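Molybdopterin biosynthesis protein MoaB (Sulfolobus tokodaii, PDB 3IWT) probably binds molybdopterin or a precursor of it in the biosynthesis of the molybdenum cofactor. Local coordinates at residues A[112-120]-A[131-139]. Numbering follows the deposited sequence. Where two conformers were deposited one is given.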
loop_
_atom_site.group_PDB
_atom_site.type_symbol
_atom_site.label_atom_id
_atom_site.label_comp_id
_atom_site.label_asym_id
_atom_site.label_seq_id
_atom_site.Cartn_x
_atom_site.Cartn_y
_atom_site.Cartn_z
ATOM N N GLU A 112 -12.092 8.841 5.587
ATOM C CA GLU A 112 -10.757 9.393 5.529
ATOM C C GLU A 112 -10.695 10.749 6.234
ATOM O O GLU A 112 -9.747 11.026 7.003
ATOM C CB GLU A 112 -10.310 9.533 4.058
ATOM C CG GLU A 112 -10.325 8.192 3.271
ATOM C CD GLU A 112 -9.970 8.344 1.793
ATOM O OE1 GLU A 112 -9.733 9.472 1.314
ATOM O OE2 GLU A 112 -9.911 7.312 1.098
ATOM N N GLY A 113 -11.717 11.571 5.992
ATOM C CA GLY A 113 -11.777 12.929 6.518
ATOM C C GLY A 113 -12.008 13.054 8.013
ATOM O O GLY A 113 -11.797 14.128 8.578
ATOM N N PHE A 114 -12.443 11.994 8.689
ATOM C CA PHE A 114 -12.624 12.099 10.125
ATOM C C PHE A 114 -11.309 12.481 10.823
ATOM O O PHE A 114 -11.329 13.277 11.743
ATOM C CB PHE A 114 -13.193 10.818 10.771
ATOM C CG PHE A 114 -13.409 10.962 12.258
ATOM C CD1 PHE A 114 -14.589 11.505 12.766
ATOM C CD2 PHE A 114 -12.412 10.578 13.146
ATOM C CE1 PHE A 114 -14.753 11.662 14.120
ATOM C CE2 PHE A 114 -12.577 10.739 14.497
ATOM C CZ PHE A 114 -13.737 11.276 14.988
ATOM N N SER A 115 -10.193 11.876 10.410
ATOM C CA SER A 115 -8.905 12.128 11.055
ATOM C C SER A 115 -8.482 13.615 10.994
ATOM O O SER A 115 -8.157 14.215 12.022
ATOM C CB SER A 115 -7.806 11.213 10.490
ATOM O OG SER A 115 -7.786 11.244 9.077
ATOM N N ASP A 116 -8.490 14.210 9.808
ATOM C CA ASP A 116 -8.097 15.624 9.697
ATOM C C ASP A 116 -9.108 16.625 10.256
ATOM O O ASP A 116 -8.730 17.654 10.843
ATOM C CB ASP A 116 -7.645 15.979 8.253
ATOM C CG ASP A 116 -8.641 15.571 7.204
ATOM O OD1 ASP A 116 -8.588 14.387 6.810
ATOM O OD2 ASP A 116 -9.475 16.418 6.781
ATOM N N VAL A 117 -10.403 16.343 10.093
ATOM C CA VAL A 117 -11.422 17.215 10.669
ATOM C C VAL A 117 -11.396 17.168 12.213
ATOM O O VAL A 117 -11.572 18.197 12.866
ATOM C CB VAL A 117 -12.816 16.940 10.103
ATOM C CG1 VAL A 117 -13.858 17.866 10.788
ATOM C CG2 VAL A 117 -12.816 17.144 8.589
ATOM N N PHE A 118 -11.121 16.001 12.788
ATOM C CA PHE A 118 -10.944 15.922 14.230
ATOM C C PHE A 118 -9.722 16.723 14.682
ATOM O O PHE A 118 -9.758 17.413 15.702
ATOM C CB PHE A 118 -10.845 14.485 14.746
ATOM C CG PHE A 118 -10.662 14.417 16.254
ATOM C CD1 PHE A 118 -11.699 14.787 17.106
ATOM C CD2 PHE A 118 -9.428 14.063 16.812
ATOM C CE1 PHE A 118 -11.524 14.757 18.488
ATOM C CE2 PHE A 118 -9.252 14.031 18.200
ATOM C CZ PHE A 118 -10.294 14.391 19.027
ATOM N N ARG A 119 -8.644 16.645 13.912
ATOM C CA ARG A 119 -7.451 17.430 14.230
ATOM C C ARG A 119 -7.722 18.939 14.070
ATOM O O ARG A 119 -7.197 19.745 14.844
ATOM C CB ARG A 119 -6.257 16.966 13.408
ATOM C CG ARG A 119 -5.745 15.628 13.869
ATOM C CD ARG A 119 -4.477 15.187 13.153
ATOM N NE ARG A 119 -4.640 14.791 11.761
ATOM C CZ ARG A 119 -4.678 13.539 11.320
ATOM N NH1 ARG A 119 -4.684 12.519 12.160
ATOM N NH2 ARG A 119 -4.727 13.300 10.015
ATOM N N LEU A 120 -8.594 19.304 13.129
ATOM C CA LEU A 120 -8.975 20.714 12.925
ATOM C C LEU A 120 -9.696 21.298 14.167
ATOM O O LEU A 120 -9.316 22.347 14.689
ATOM C CB LEU A 120 -9.839 20.837 11.642
ATOM C CG LEU A 120 -10.467 22.169 11.192
ATOM C CD1 LEU A 120 -11.066 21.927 9.812
ATOM C CD2 LEU A 120 -11.563 22.675 12.122
ATOM N N ALA A 131 -0.678 20.404 19.571
ATOM C CA ALA A 131 -0.779 19.023 20.013
ATOM C C ALA A 131 -1.763 18.221 19.148
ATOM O O ALA A 131 -1.733 16.970 19.132
ATOM C CB ALA A 131 -1.180 18.975 21.480
ATOM N N ALA A 132 -2.605 18.922 18.382
ATOM C CA ALA A 132 -3.527 18.276 17.449
ATOM C C ALA A 132 -2.812 17.286 16.501
ATOM O O ALA A 132 -3.398 16.297 16.103
ATOM C CB ALA A 132 -4.282 19.304 16.663
ATOM N N TYR A 133 -1.567 17.572 16.100
ATOM C CA TYR A 133 -0.917 16.655 15.148
ATOM C C TYR A 133 -0.408 15.385 15.789
ATOM O O TYR A 133 0.082 14.485 15.083
ATOM C CB TYR A 133 0.116 17.327 14.260
ATOM C CG TYR A 133 1.444 17.735 14.861
ATOM C CD1 TYR A 133 2.487 16.817 14.979
ATOM C CD2 TYR A 133 1.675 19.031 15.252
ATOM C CE1 TYR A 133 3.731 17.181 15.486
ATOM C CE2 TYR A 133 2.922 19.431 15.758
ATOM C CZ TYR A 133 3.958 18.492 15.876
ATOM O OH TYR A 133 5.213 18.872 16.350
ATOM N N LEU A 134 -0.568 15.267 17.106
ATOM C CA LEU A 134 -0.141 14.069 17.825
ATOM C C LEU A 134 -1.257 13.027 18.100
ATOM O O LEU A 134 -1.056 12.094 18.894
ATOM C CB LEU A 134 0.560 14.517 19.108
ATOM C CG LEU A 134 1.861 15.305 18.847
ATOM C CD1 LEU A 134 2.576 15.560 20.166
ATOM C CD2 LEU A 134 2.773 14.585 17.860
ATOM N N THR A 135 -2.397 13.166 17.416
ATOM C CA THR A 135 -3.449 12.115 17.440
ATOM C C THR A 135 -3.693 11.519 16.052
ATOM O O THR A 135 -3.525 12.200 15.039
ATOM C CB THR A 135 -4.760 12.632 18.030
ATOM O OG1 THR A 135 -5.709 11.555 18.170
ATOM C CG2 THR A 135 -5.366 13.788 17.186
ATOM N N LYS A 136 -4.084 10.245 16.046
ATOM C CA LYS A 136 -4.480 9.505 14.853
ATOM C C LYS A 136 -5.923 8.987 14.947
ATOM O O LYS A 136 -6.297 8.026 14.253
ATOM C CB LYS A 136 -3.529 8.343 14.620
ATOM C CG LYS A 136 -2.113 8.717 14.427
ATOM C CD LYS A 136 -1.240 7.470 14.184
ATOM C CE LYS A 136 -0.933 6.718 15.497
ATOM N NZ LYS A 136 0.133 5.725 15.234
ATOM N N ALA A 137 -6.729 9.620 15.808
ATOM C CA ALA A 137 -8.150 9.328 15.903
ATOM C C ALA A 137 -8.721 9.176 14.487
ATOM O O ALA A 137 -8.399 9.954 13.595
ATOM C CB ALA A 137 -8.890 10.417 16.702
ATOM N N SER A 138 -9.512 8.112 14.288
ATOM C CA SER A 138 -9.934 7.656 12.962
ATOM C C SER A 138 -11.352 7.109 13.019
ATOM O O SER A 138 -11.863 6.817 14.102
ATOM C CB SER A 138 -8.989 6.558 12.463
ATOM O OG SER A 138 -7.668 7.032 12.293
ATOM N N ALA A 139 -11.988 7.006 11.854
ATOM C CA ALA A 139 -13.336 6.429 11.712
ATOM C C ALA A 139 -13.384 5.585 10.421
ATOM O O ALA A 139 -12.590 5.796 9.485
ATOM C CB ALA A 139 -14.444 7.544 11.712
HETATM O O HOH W 1 -7.230 12.525 14.090
HETATM O O HOH W 2 -10.534 8.600 9.655
#
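Arg119, Phe118 and Phe114 of helix 112-123 meet the chain that runs from Ala132 into strand 138-142, where this helix packs against the antiparallel part of the mixed sheet, strands 138-142 and 145-150, in the MogA/MoaB-type molybdopterin-binding fold. The one direct hydrogen bond between the two segments runs from Arg119 NH1 to Thr135 O, 3.1 Å long and bent to 143° at the hydrogen, with the oxygen lying at the guanidinium edge but somewhat out of its plane. A bend at chi3 (-72°) brings NH1 round to that carbonyl. CG of Arg119 rests 3.3 Å from Ala132 O and also lies against the Thr135 methyl, CG2. One residue earlier, Phe118 presents its ring edge to the same Thr135 methyl, and its CD2 lies 3.7 Å from Ala137 CB. With CG anti to the backbone N (chi1 -178°), Phe114 reaches Ala139 at the start of the strand, whose CB sits 3.6 Å from the ring's CG. Between the two rings along the helix, Ser115 CA points its hydrogen at Ala137 O, a CA-H...O contact of 3.4 Å.

Leu164 of helix 154-176 touches both phenylalanines, closing them into the core, and Tyr148 meets Phe114 edge-to-face. Ser115 O lies over the centre of one face of the Arg119 guanidinium, and NE forms a salt bridge with Asp116 of a second subunit. Putting an alanine at Arg119 would probably leave that carboxylate without its cross-subunit mate and Thr135 O without the NH1 bond.

Behind this first shell, Thr135 shapes its own loop through an ST turn, its OG1 accepting from Ala137 N. Water also fills in between the backbones: one molecule donates to both Ser115 O and Ala137 O, the latter at 2.9 Å.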